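PDB 2DC0: probable amidase from Thermus thermophilus, which belongs to the amidase family and folds as an alpha/beta protein in which helices pack around a large mixed beta-sheet. Local coordinates for residues R211-A216 / K421-G426; V408-V413 / G427-R432; I120-T125 / R313-A318; R201-A206 / T286-Y291. One frame throughout, in Å; residues are numbered along the deposited sequence.

How the contacts relate
Four contacts show how a chain that winds across one mixed sheet is stitched by pieces far apart in sequence. From the N terminus, I120-T125 opens contact 3, R201-A206 opens contact 4 and R211-A216 opens contact 1. Contact 4 closes first, at T286-Y291, nested inside the loop that contact 3 closes at R313-A318. V408-V413 then opens contact 2, K421-G426 closes contact 1 and G427-R432 closes contact 2, so contact 1 crosses the other three. Contacts 1 and 2 share helix 419-430 and tie it to helix 213-224 and strand 406-413; contacts 3 and 4, touching through R290, join loops to helices 310-321 and 281-296.

Contact 1: residues R211-A216 / K421-G426; sequences RSVRDA and KVLALG
V213 meets helix 419-430 with both of its methyls, and they land mainly on backbone. With CG1 anti to the backbone N (chi1 175°), this methyl lies 3.4 Å from the carbonyl oxygen L423 O, while V213 CG2, on the other branch, stands 3.8 Å from G426 O. G426 has no side chain, and the valine sits directly against its main chain: V213 CG2 is 4.0 Å from G426 C. L423 fills in beside it. One branch does the work, CD2, which lies 4.2 Å from A216 CB and a looser 4.4 Å from V213 CG1.

The helix that carries V213 starts here, with S212 as its N-cap. S212 OG accepts a weak bond of 3.3 Å from D215 N and is also hydrogen-bonded to D2 OD2, and E430 OE2, from further along helix 419-430, accepts from V213 N. A carboxylate placed at the first turn probably also interacts favourably with the helix dipole.

The patch is buried. A216 touches V182 and T210, so helix 213-224 rests on strands 182-185 and 206-210 of the central sheet, and helix 419-430 rests on strand 182-185 through L423 and F184.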
loop_
_atom_site.group_PDB
_atom_site.type_symbol
_atom_site.label_atom_id
_atom_site.label_comp_id
_atom_site.label_asym_id
_atom_site.label_seq_id
_atom_site.Cartn_x
_atom_site.Cartn_y
_atom_site.Cartn_z
ATOM N N ARG A 211 -25.813 8.337 12.189
ATOM C CA ARG A 211 -26.834 7.459 12.746
ATOM C C ARG A 211 -27.274 6.397 11.733
ATOM O O ARG A 211 -28.006 5.474 12.075
ATOM C CB ARG A 211 -28.046 8.280 13.190
ATOM C CG ARG A 211 -27.767 9.212 14.357
ATOM C CD ARG A 211 -29.001 10.011 14.725
ATOM N NE ARG A 211 -30.060 9.152 15.248
ATOM C CZ ARG A 211 -30.053 8.615 16.466
ATOM N NH1 ARG A 211 -29.043 8.853 17.294
ATOM N NH2 ARG A 211 -31.048 7.829 16.853
ATOM N N SER A 212 -26.831 6.524 10.488
ATOM C CA SER A 212 -27.215 5.555 9.464
ATOM C C SER A 212 -26.165 5.458 8.370
ATOM O O SER A 212 -25.321 6.350 8.216
ATOM C CB SER A 212 -28.546 5.959 8.830
ATOM O OG SER A 212 -28.400 7.206 8.165
ATOM N N VAL A 213 -26.225 4.381 7.595
ATOM C CA VAL A 213 -25.270 4.198 6.518
ATOM C C VAL A 213 -25.498 5.198 5.384
ATOM O O VAL A 213 -24.537 5.662 4.763
ATOM C CB VAL A 213 -25.322 2.761 5.954
ATOM C CG1 VAL A 213 -24.390 2.641 4.751
ATOM C CG2 VAL A 213 -24.905 1.766 7.036
ATOM N N ARG A 214 -26.756 5.546 5.114
ATOM C CA ARG A 214 -27.030 6.496 4.034
ATOM C C ARG A 214 -26.443 7.866 4.374
ATOM O O ARG A 214 -26.020 8.606 3.484
ATOM C CB ARG A 214 -28.538 6.608 3.760
ATOM C CG ARG A 214 -29.360 7.204 4.890
ATOM C CD ARG A 214 -30.817 7.350 4.475
ATOM N NE ARG A 214 -31.593 8.101 5.456
ATOM C CZ ARG A 214 -32.855 8.481 5.270
ATOM N NH1 ARG A 214 -33.480 8.176 4.138
ATOM N NH2 ARG A 214 -33.493 9.171 6.208
ATOM N N ASP A 215 -26.414 8.200 5.662
ATOM C CA ASP A 215 -25.832 9.463 6.099
ATOM C C ASP A 215 -24.313 9.405 5.923
ATOM O O ASP A 215 -23.685 10.388 5.514
ATOM C CB ASP A 215 -26.148 9.732 7.572
ATOM C CG ASP A 215 -27.479 10.444 7.769
ATOM O OD1 ASP A 215 -28.259 10.570 6.800
ATOM O OD2 ASP A 215 -27.747 10.878 8.907
ATOM N N ALA A 216 -23.723 8.252 6.239
ATOM C CA ALA A 216 -22.274 8.076 6.121
ATOM C C ALA A 216 -21.816 8.308 4.680
ATOM O O ALA A 216 -20.806 8.971 4.437
ATOM C CB ALA A 216 -21.874 6.662 6.591
ATOM N N LYS A 421 -18.560 0.534 -2.747
ATOM C CA LYS A 421 -18.960 -0.859 -2.578
ATOM C C LYS A 421 -19.157 -1.180 -1.102
ATOM O O LYS A 421 -20.097 -1.883 -0.728
ATOM C CB LYS A 421 -17.898 -1.787 -3.181
ATOM C CG LYS A 421 -18.286 -3.260 -3.229
ATOM C CD LYS A 421 -17.200 -4.072 -3.930
ATOM C CE LYS A 421 -17.595 -5.534 -4.089
ATOM N NZ LYS A 421 -18.815 -5.676 -4.928
ATOM N N VAL A 422 -18.264 -0.667 -0.263
ATOM C CA VAL A 422 -18.363 -0.895 1.169
ATOM C C VAL A 422 -19.648 -0.286 1.714
ATOM O O VAL A 422 -20.389 -0.927 2.468
ATOM C CB VAL A 422 -17.154 -0.289 1.910
ATOM C CG1 VAL A 422 -17.363 -0.373 3.420
ATOM C CG2 VAL A 422 -15.891 -1.039 1.513
ATOM N N LEU A 423 -19.918 0.953 1.320
ATOM C CA LEU A 423 -21.114 1.648 1.775
ATOM C C LEU A 423 -22.384 0.954 1.285
ATOM O O LEU A 423 -23.377 0.883 2.009
ATOM C CB LEU A 423 -21.068 3.107 1.307
ATOM C CG LEU A 423 -19.997 3.908 2.065
ATOM C CD1 LEU A 423 -19.717 5.242 1.370
ATOM C CD2 LEU A 423 -20.467 4.133 3.495
ATOM N N ALA A 424 -22.351 0.435 0.061
ATOM C CA ALA A 424 -23.510 -0.266 -0.482
ATOM C C ALA A 424 -23.751 -1.550 0.316
ATOM O O ALA A 424 -24.884 -1.854 0.692
ATOM C CB ALA A 424 -23.286 -0.596 -1.963
ATOM N N LEU A 425 -22.688 -2.305 0.572
ATOM C CA LEU A 425 -22.820 -3.540 1.341
ATOM C C LEU A 425 -23.265 -3.219 2.766
ATOM O O LEU A 425 -23.995 -3.991 3.384
ATOM C CB LEU A 425 -21.494 -4.308 1.362
ATOM C CG LEU A 425 -21.049 -4.911 0.025
ATOM C CD1 LEU A 425 -19.576 -5.302 0.103
ATOM C CD2 LEU A 425 -21.910 -6.126 -0.316
ATOM N N GLY A 426 -22.824 -2.074 3.282
ATOM C CA GLY A 426 -23.213 -1.676 4.623
ATOM C C GLY A 426 -24.709 -1.417 4.688
ATOM O O GLY A 426 -25.376 -1.786 5.658
#

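Contact 2: residues V408-V413 / G427-R432; sequences VGLQVV and GWLEAR
L429 packs onto the strand through apolar contacts alone, all of them made by one methyl, CD1. This group meets V412 tip to tip, with V412 CG2 3.7 Å from L429 CD1, and it is also approached from L410, whose CD2 lies 4.3 Å from the same L429 CD1. L410 and V412 alternate with Q411 along the strand and therefore turn their side chains to one side, so a single leucine can reach both. At L429, CG lies anti to the carbonyl carbon (chi1 -74°), which sends the branch across toward the valine.

Polar interactions stay on the helical side. R432 NH1 donates to W428 O over 2.8 Å, with an N-H...O angle of 140°; the bond is bent, and the acceptor is tilted from the guanidinium plane.

Flat groups come together in the same place. R432 CD lies over the rim of one face of the W428 indole, and W428 NE1 lies over the centre of the guanidinium, 3.2 Å from its plane. The hydrogen bond and this overlap together probably steady the arginine over the indole.

Strand 406-413 is bordered by strands 395-403 and 350-354, and F257 and L260 of helix 251-263 also touch L410. The whole is a beta-alpha unit: a strand inside the sheet, then a helix that runs back along one of its faces, as is usual in alpha/beta folds.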
loop_
_atom_site.group_PDB
_atom_site.type_symbol
_atom_site.label_atom_id
_atom_site.label_comp_id
_atom_site.label_asym_id
_atom_site.label_seq_id
_atom_site.Cartn_x
_atom_site.Cartn_y
_atom_site.Cartn_z
ATOM N N VAL A 408 -22.557 -3.536 20.063
ATOM C CA VAL A 408 -21.391 -4.239 19.545
ATOM C C VAL A 408 -21.400 -3.980 18.045
ATOM O O VAL A 408 -22.390 -4.269 17.377
ATOM C CB VAL A 408 -21.473 -5.757 19.756
ATOM C CG1 VAL A 408 -20.210 -6.414 19.189
ATOM C CG2 VAL A 408 -21.613 -6.080 21.232
ATOM N N GLY A 409 -20.310 -3.440 17.515
ATOM C CA GLY A 409 -20.271 -3.142 16.095
ATOM C C GLY A 409 -19.646 -4.176 15.179
ATOM O O GLY A 409 -18.908 -5.063 15.620
ATOM N N LEU A 410 -19.951 -4.052 13.889
ATOM C CA LEU A 410 -19.441 -4.952 12.857
ATOM C C LEU A 410 -18.618 -4.172 11.844
ATOM O O LEU A 410 -18.976 -3.052 11.468
ATOM C CB LEU A 410 -20.602 -5.632 12.121
ATOM C CG LEU A 410 -20.245 -6.573 10.967
ATOM C CD1 LEU A 410 -19.640 -7.868 11.528
ATOM C CD2 LEU A 410 -21.502 -6.907 10.155
ATOM N N GLN A 411 -17.514 -4.761 11.403
ATOM C CA GLN A 411 -16.667 -4.121 10.407
ATOM C C GLN A 411 -16.906 -4.732 9.037
ATOM O O GLN A 411 -17.006 -5.947 8.903
ATOM C CB GLN A 411 -15.186 -4.293 10.748
ATOM C CG GLN A 411 -14.675 -3.418 11.869
ATOM C CD GLN A 411 -13.169 -3.538 12.022
ATOM O OE1 GLN A 411 -12.666 -4.541 12.528
ATOM N NE2 GLN A 411 -12.443 -2.527 11.563
ATOM N N VAL A 412 -17.013 -3.866 8.033
ATOM C CA VAL A 412 -17.188 -4.272 6.649
ATOM C C VAL A 412 -15.951 -3.685 5.976
ATOM O O VAL A 412 -15.816 -2.467 5.887
ATOM C CB VAL A 412 -18.459 -3.652 6.019
ATOM C CG1 VAL A 412 -18.613 -4.143 4.579
ATOM C CG2 VAL A 412 -19.700 -4.032 6.846
ATOM N N VAL A 413 -15.049 -4.554 5.528
ATOM C CA VAL A 413 -13.785 -4.143 4.911
ATOM C C VAL A 413 -13.735 -4.363 3.403
ATOM O O VAL A 413 -13.947 -5.478 2.932
ATOM C CB VAL A 413 -12.607 -4.930 5.534
ATOM C CG1 VAL A 413 -11.281 -4.418 4.990
ATOM C CG2 VAL A 413 -12.653 -4.822 7.057
ATOM N N GLY A 427 -25.240 -0.779 3.648
ATOM C CA GLY A 427 -26.661 -0.487 3.608
ATOM C C GLY A 427 -27.468 -1.769 3.519
ATOM O O GLY A 427 -28.529 -1.897 4.133
ATOM N N TRP A 428 -26.957 -2.719 2.747
ATOM C CA TRP A 428 -27.613 -4.006 2.571
ATOM C C TRP A 428 -27.692 -4.727 3.916
ATOM O O TRP A 428 -28.739 -5.273 4.287
ATOM C CB TRP A 428 -26.825 -4.857 1.576
ATOM C CG TRP A 428 -27.494 -6.149 1.226
ATOM C CD1 TRP A 428 -28.406 -6.359 0.226
ATOM C CD2 TRP A 428 -27.301 -7.413 1.866
ATOM N NE1 TRP A 428 -28.793 -7.681 0.208
ATOM C CE2 TRP A 428 -28.136 -8.347 1.208
ATOM C CE3 TRP A 428 -26.514 -7.846 2.945
ATOM C CZ2 TRP A 428 -28.191 -9.698 1.582
ATOM C CZ3 TRP A 428 -26.571 -9.190 3.316
ATOM C CH2 TRP A 428 -27.412 -10.097 2.638
ATOM N N LEU A 429 -26.582 -4.719 4.648
ATOM C CA LEU A 429 -26.518 -5.367 5.959
ATOM C C LEU A 429 -27.381 -4.648 6.989
ATOM O O LEU A 429 -28.114 -5.286 7.739
ATOM C CB LEU A 429 -25.067 -5.420 6.447
ATOM C CG LEU A 429 -24.144 -6.436 5.756
ATOM C CD1 LEU A 429 -22.685 -6.096 6.057
ATOM C CD2 LEU A 429 -24.467 -7.848 6.270
ATOM N N GLU A 430 -27.290 -3.322 7.018
ATOM C CA GLU A 430 -28.055 -2.503 7.955
ATOM C C GLU A 430 -29.558 -2.789 7.877
ATOM O O GLU A 430 -30.245 -2.851 8.899
ATOM C CB GLU A 430 -27.785 -1.022 7.670
ATOM C CG GLU A 430 -28.511 -0.030 8.559
ATOM C CD GLU A 430 -28.283 1.405 8.098
ATOM O OE1 GLU A 430 -28.627 1.707 6.941
ATOM O OE2 GLU A 430 -27.758 2.219 8.883
ATOM N N ALA A 431 -30.061 -2.960 6.659
ATOM C CA ALA A 431 -31.473 -3.238 6.439
ATOM C C ALA A 431 -31.843 -4.650 6.892
ATOM O O ALA A 431 -33.026 -4.976 7.001
ATOM C CB ALA A 431 -31.812 -3.061 4.946
ATOM N N ARG A 432 -30.834 -5.476 7.169
ATOM C CA ARG A 432 -31.056 -6.863 7.586
ATOM C C ARG A 432 -30.499 -7.223 8.970
ATOM O O ARG A 432 -30.468 -8.397 9.344
ATOM C CB ARG A 432 -30.471 -7.811 6.534
ATOM C CG ARG A 432 -31.143 -7.683 5.177
ATOM C CD ARG A 432 -30.414 -8.450 4.075
ATOM N NE ARG A 432 -31.143 -8.340 2.813
ATOM C CZ ARG A 432 -31.351 -7.198 2.164
ATOM N NH1 ARG A 432 -30.874 -6.059 2.652
ATOM N NH2 ARG A 432 -32.054 -7.188 1.036
#

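Contact 3: residues I120-T125 / R313-A318; sequences IALGIT and REALLA
I120 and L316 are brought together by the shape of the isoleucine. In I120 the first torsion (chi1 62°) places CG1 between the backbone N and the carbonyl carbon, and from there an extended second torsion carries CD1 outward to the helix. The two side chains meet tip to tip, I120 CD1 standing 3.8 Å from L316 CD1. L122 uses a different setting, with CG swung opposite the backbone N (chi1 -173°), and this points CD2 at the helix.

That single methyl of L122 occupies the angle between two helix residues. L122 CD2 lies 3.7 Å from A315 CB on one hand and 3.8 Å from L316 CD2 on the other. The leucines cross at a slant, and the fork of L316 is shared: CD1 goes to the isoleucine and CD2 chiefly to L122, although L316 CD2 also comes within 4.2 Å of I120 CD1. The loop itself turns sharply here, with positive phi at both I120 and A121, and I120 and L122, on either side of A121 in sequence, both face the helix.

Neighbours extend the apolar patch, with L301 of helix 298-303 touching L316, while R290 of helix 281-296 packs on A315. Backbone hydrogen bonding with A85 holds the main chain of I120.

Chemically this is methyl against methyl throughout, with the branch-point CH groups of the two leucines just behind. Between the two segments nothing directional acts, so here the fit rests on complementary shape and the burial of I120 and L316.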
loop_
_atom_site.group_PDB
_atom_site.type_symbol
_atom_site.label_atom_id
_atom_site.label_comp_id
_atom_site.label_asym_id
_atom_site.label_seq_id
_atom_site.Cartn_x
_atom_site.Cartn_y
_atom_site.Cartn_z
ATOM N N ILE A 120 -4.687 14.094 22.379
ATOM C CA ILE A 120 -3.987 14.176 21.097
ATOM C C ILE A 120 -4.262 12.996 20.183
ATOM O O ILE A 120 -3.458 12.686 19.299
ATOM C CB ILE A 120 -2.444 14.359 21.232
ATOM C CG1 ILE A 120 -1.814 13.169 21.956
ATOM C CG2 ILE A 120 -2.137 15.681 21.923
ATOM C CD1 ILE A 120 -0.293 13.081 21.848
ATOM N N ALA A 121 -5.408 12.356 20.400
ATOM C CA ALA A 121 -5.860 11.207 19.608
ATOM C C ALA A 121 -4.990 9.972 19.802
ATOM O O ALA A 121 -5.086 9.016 19.040
ATOM C CB ALA A 121 -5.913 11.572 18.135
ATOM N N LEU A 122 -4.148 9.984 20.827
ATOM C CA LEU A 122 -3.273 8.849 21.077
ATOM C C LEU A 122 -3.852 7.942 22.155
ATOM O O LEU A 122 -3.349 7.886 23.278
ATOM C CB LEU A 122 -1.884 9.341 21.480
ATOM C CG LEU A 122 -0.778 8.293 21.614
ATOM C CD1 LEU A 122 -0.724 7.421 20.361
ATOM C CD2 LEU A 122 0.548 9.005 21.826
ATOM N N GLY A 123 -4.916 7.228 21.802
ATOM C CA GLY A 123 -5.558 6.338 22.752
ATOM C C GLY A 123 -6.968 6.014 22.313
ATOM O O GLY A 123 -7.569 6.766 21.544
ATOM N N ILE A 124 -7.503 4.897 22.801
ATOM C CA ILE A 124 -8.849 4.488 22.427
ATOM C C ILE A 124 -9.816 4.280 23.595
ATOM O O ILE A 124 -10.901 3.742 23.396
ATOM C CB ILE A 124 -8.815 3.179 21.617
ATOM C CG1 ILE A 124 -8.261 2.051 22.498
ATOM C CG2 ILE A 124 -7.974 3.363 20.356
ATOM C CD1 ILE A 124 -8.996 1.726 23.827
ATOM N N THR A 125 -9.444 4.706 24.800
ATOM C CA THR A 125 -10.329 4.522 25.952
ATOM C C THR A 125 -11.345 5.651 26.087
ATOM O O THR A 125 -12.493 5.423 26.474
ATOM C CB THR A 125 -9.554 4.437 27.297
ATOM O OG1 THR A 125 -8.954 5.704 27.588
ATOM C CG2 THR A 125 -8.473 3.367 27.230
ATOM N N ARG A 313 2.045 10.445 27.616
ATOM C CA ARG A 313 3.461 10.764 27.705
ATOM C C ARG A 313 4.312 9.506 27.533
ATOM O O ARG A 313 5.339 9.529 26.852
ATOM C CB ARG A 313 3.766 11.427 29.050
ATOM C CG ARG A 313 5.081 12.188 29.083
ATOM C CD ARG A 313 5.106 13.127 30.275
ATOM N NE ARG A 313 5.072 12.394 31.534
ATOM C CZ ARG A 313 4.423 12.801 32.620
ATOM N NH1 ARG A 313 3.743 13.940 32.597
ATOM N NH2 ARG A 313 4.465 12.076 33.730
ATOM N N GLU A 314 3.887 8.406 28.145
ATOM C CA GLU A 314 4.631 7.159 28.027
ATOM C C GLU A 314 4.666 6.675 26.574
ATOM O O GLU A 314 5.712 6.232 26.084
ATOM C CB GLU A 314 4.010 6.082 28.924
ATOM C CG GLU A 314 4.555 4.681 28.678
ATOM C CD GLU A 314 3.972 3.654 29.632
ATOM O OE1 GLU A 314 2.763 3.744 29.934
ATOM O OE2 GLU A 314 4.720 2.753 30.066
ATOM N N ALA A 315 3.531 6.764 25.885
ATOM C CA ALA A 315 3.460 6.336 24.488
ATOM C C ALA A 315 4.344 7.228 23.619
ATOM O O ALA A 315 5.058 6.742 22.742
ATOM C CB ALA A 315 2.011 6.377 23.990
ATOM N N LEU A 316 4.294 8.534 23.860
ATOM C CA LEU A 316 5.114 9.456 23.093
ATOM C C LEU A 316 6.599 9.190 23.343
ATOM O O LEU A 316 7.405 9.219 22.410
ATOM C CB LEU A 316 4.767 10.909 23.440
ATOM C CG LEU A 316 3.444 11.428 22.873
ATOM C CD1 LEU A 316 3.221 12.870 23.322
ATOM C CD2 LEU A 316 3.462 11.351 21.344
ATOM N N LEU A 317 6.960 8.920 24.597
ATOM C CA LEU A 317 8.358 8.640 24.938
ATOM C C LEU A 317 8.819 7.353 24.261
ATOM O O LEU A 317 9.968 7.239 23.827
ATOM C CB LEU A 317 8.529 8.522 26.455
ATOM C CG LEU A 317 8.395 9.854 27.203
ATOM C CD1 LEU A 317 8.379 9.612 28.703
ATOM C CD2 LEU A 317 9.550 10.768 26.810
ATOM N N ALA A 318 7.917 6.382 24.172
ATOM C CA ALA A 318 8.242 5.128 23.514
ATOM C C ALA A 318 8.509 5.458 22.045
ATOM O O ALA A 318 9.357 4.839 21.405
ATOM C CB ALA A 318 7.079 4.144 23.646
#

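Contact 4: residues R201-A206 / T286-Y291; sequences RSTDHA and TRLVRY
The hydroxyl oxygens of S202 and T203 both pack against one methyl of L288, so a polar edge of the loop is set against an apolar helix face. Just before them, R201 takes no part in this packing; its NH1 forms a salt bridge with D329 of the second subunit.

S202 comes next. Its OG lies between the backbone N and the carbonyl carbon (chi1 69°) and stands 3.8 Å from L288 CD2, a van der Waals contact only. The bonds of this hydroxyl are made to E292 OE2 and R334 NH2, charged groups that satisfy it beside the leucine.

At T203 the side chain crosses L288 aslant. T203 OG1 is 3.9 Å from L288 CD2 and a longer 4.4 Å from V289 CG2, and it is hydrogen-bonded to S200 OG. The leucine has CG opposite its backbone N (chi1 -163°), and its CD2 ends up with both hydroxyl oxygens at nearly equal range.

D204 makes no contact with the helix segment; its carboxylate binds L199 N and S200 N in the loop, and OD1 also bonds T168 OG1, beyond strand 163-166. H205 then folds its ring back, H205 ND1 donating a weak bond of 2.8 Å to T203 O, strongly bent at 129°. With A206 the chain enters strand 206-210.

L288 is also touched by Y327 and A330 of helix 324-345, and S202 packs on V331 of the second subunit. The arrangement is that of a connecting loop between two strands of the central mixed sheet, 182-185 and 206-210, packed against helix 281-296 next to the dimer interface.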
loop_
_atom_site.group_PDB
_atom_site.type_symbol
_atom_site.label_atom_id
_atom_site.label_comp_id
_atom_site.label_asym_id
_atom_site.label_seq_id
_atom_site.Cartn_x
_atom_site.Cartn_y
_atom_site.Cartn_z
ATOM N N ARG A 201 0.788 10.870 10.053
ATOM C CA ARG A 201 0.439 11.338 8.720
ATOM C C ARG A 201 0.220 10.249 7.675
ATOM O O ARG A 201 -0.620 10.412 6.797
ATOM C CB ARG A 201 1.498 12.317 8.208
ATOM C CG ARG A 201 1.533 13.658 8.934
ATOM C CD ARG A 201 2.757 14.452 8.504
ATOM N NE ARG A 201 2.778 14.665 7.060
ATOM C CZ ARG A 201 3.883 14.892 6.353
ATOM N NH1 ARG A 201 5.065 14.934 6.959
ATOM N NH2 ARG A 201 3.805 15.075 5.041
ATOM N N SER A 202 0.961 9.144 7.754
ATOM C CA SER A 202 0.809 8.083 6.759
ATOM C C SER A 202 -0.228 7.036 7.153
ATOM O O SER A 202 -0.415 6.043 6.448
ATOM C CB SER A 202 2.156 7.395 6.492
ATOM O OG SER A 202 2.587 6.640 7.608
ATOM N N THR A 203 -0.914 7.265 8.268
ATOM C CA THR A 203 -1.918 6.320 8.729
ATOM C C THR A 203 -3.226 6.980 9.166
ATOM O O THR A 203 -4.246 6.294 9.316
ATOM C CB THR A 203 -1.362 5.474 9.892
ATOM O OG1 THR A 203 -0.080 4.949 9.520
ATOM C CG2 THR A 203 -2.293 4.321 10.200
ATOM N N ASP A 204 -3.204 8.301 9.373
ATOM C CA ASP A 204 -4.414 9.034 9.793
ATOM C C ASP A 204 -5.485 9.021 8.695
ATOM O O ASP A 204 -5.168 8.999 7.506
ATOM C CB ASP A 204 -4.118 10.517 10.083
ATOM C CG ASP A 204 -3.292 10.745 11.334
ATOM O OD1 ASP A 204 -3.156 9.827 12.173
ATOM O OD2 ASP A 204 -2.783 11.882 11.476
ATOM N N HIS A 205 -6.748 9.064 9.112
ATOM C CA HIS A 205 -7.900 9.095 8.206
ATOM C C HIS A 205 -8.971 10.021 8.793
ATOM O O HIS A 205 -9.193 10.020 10.005
ATOM C CB HIS A 205 -8.573 7.724 8.072
ATOM C CG HIS A 205 -7.769 6.689 7.354
ATOM N ND1 HIS A 205 -6.639 6.115 7.895
ATOM C CD2 HIS A 205 -7.990 6.053 6.181
ATOM C CE1 HIS A 205 -6.202 5.164 7.086
ATOM N NE2 HIS A 205 -7.004 5.107 6.039
ATOM N N ALA A 206 -9.635 10.795 7.939
ATOM C CA ALA A 206 -10.727 11.662 8.377
ATOM C C ALA A 206 -12.001 10.944 7.941
ATOM O O ALA A 206 -12.053 10.380 6.848
ATOM C CB ALA A 206 -10.639 13.030 7.702
ATOM N N THR A 286 2.031 -0.192 16.037
ATOM C CA THR A 286 2.443 0.555 17.215
ATOM C C THR A 286 3.729 1.358 17.015
ATOM O O THR A 286 3.766 2.557 17.291
ATOM C CB THR A 286 2.605 -0.385 18.409
ATOM O OG1 THR A 286 1.350 -1.018 18.672
ATOM C CG2 THR A 286 3.048 0.387 19.653
ATOM N N ARG A 287 4.776 0.705 16.524
ATOM C CA ARG A 287 6.042 1.395 16.313
ATOM C C ARG A 287 5.940 2.484 15.255
ATOM O O ARG A 287 6.440 3.590 15.444
ATOM C CB ARG A 287 7.135 0.395 15.923
ATOM C CG ARG A 287 7.322 -0.703 16.949
ATOM C CD ARG A 287 8.584 -1.515 16.704
ATOM N NE ARG A 287 8.746 -2.543 17.731
ATOM C CZ ARG A 287 9.902 -3.130 18.031
ATOM N NH1 ARG A 287 11.009 -2.792 17.382
ATOM N NH2 ARG A 287 9.954 -4.053 18.982
ATOM N N LEU A 288 5.282 2.175 14.144
ATOM C CA LEU A 288 5.145 3.141 13.070
ATOM C C LEU A 288 4.406 4.401 13.521
ATOM O O LEU A 288 4.878 5.512 13.301
ATOM C CB LEU A 288 4.429 2.492 11.878
ATOM C CG LEU A 288 4.563 3.239 10.548
ATOM C CD1 LEU A 288 4.268 2.312 9.372
ATOM C CD2 LEU A 288 3.619 4.427 10.558
ATOM N N VAL A 289 3.254 4.220 14.162
ATOM C CA VAL A 289 2.449 5.340 14.633
ATOM C C VAL A 289 3.119 6.129 15.764
ATOM O O VAL A 289 3.168 7.357 15.720
ATOM C CB VAL A 289 1.046 4.847 15.091
ATOM C CG1 VAL A 289 0.315 5.946 15.873
ATOM C CG2 VAL A 289 0.213 4.462 13.858
ATOM N N ARG A 290 3.628 5.438 16.779
ATOM C CA ARG A 290 4.278 6.136 17.891
ATOM C C ARG A 290 5.486 6.936 17.414
ATOM O O ARG A 290 5.739 8.033 17.914
ATOM C CB ARG A 290 4.701 5.147 18.976
ATOM C CG ARG A 290 3.512 4.570 19.729
ATOM C CD ARG A 290 3.944 3.632 20.827
ATOM N NE ARG A 290 2.815 3.207 21.643
ATOM C CZ ARG A 290 2.888 2.272 22.582
ATOM N NH1 ARG A 290 4.044 1.663 22.818
ATOM N NH2 ARG A 290 1.808 1.946 23.282
ATOM N N TYR A 291 6.227 6.393 16.450
ATOM C CA TYR A 291 7.390 7.096 15.923
ATOM C C TYR A 291 6.956 8.410 15.284
ATOM O O TYR A 291 7.514 9.466 15.590
ATOM C CB TYR A 291 8.120 6.257 14.869
ATOM C CG TYR A 291 9.332 6.961 14.281
ATOM C CD1 TYR A 291 10.575 6.895 14.912
ATOM C CD2 TYR A 291 9.226 7.725 13.118
ATOM C CE1 TYR A 291 11.686 7.576 14.403
ATOM C CE2 TYR A 291 10.330 8.411 12.597
ATOM C CZ TYR A 291 11.554 8.329 13.250
ATOM O OH TYR A 291 12.641 9.006 12.752
#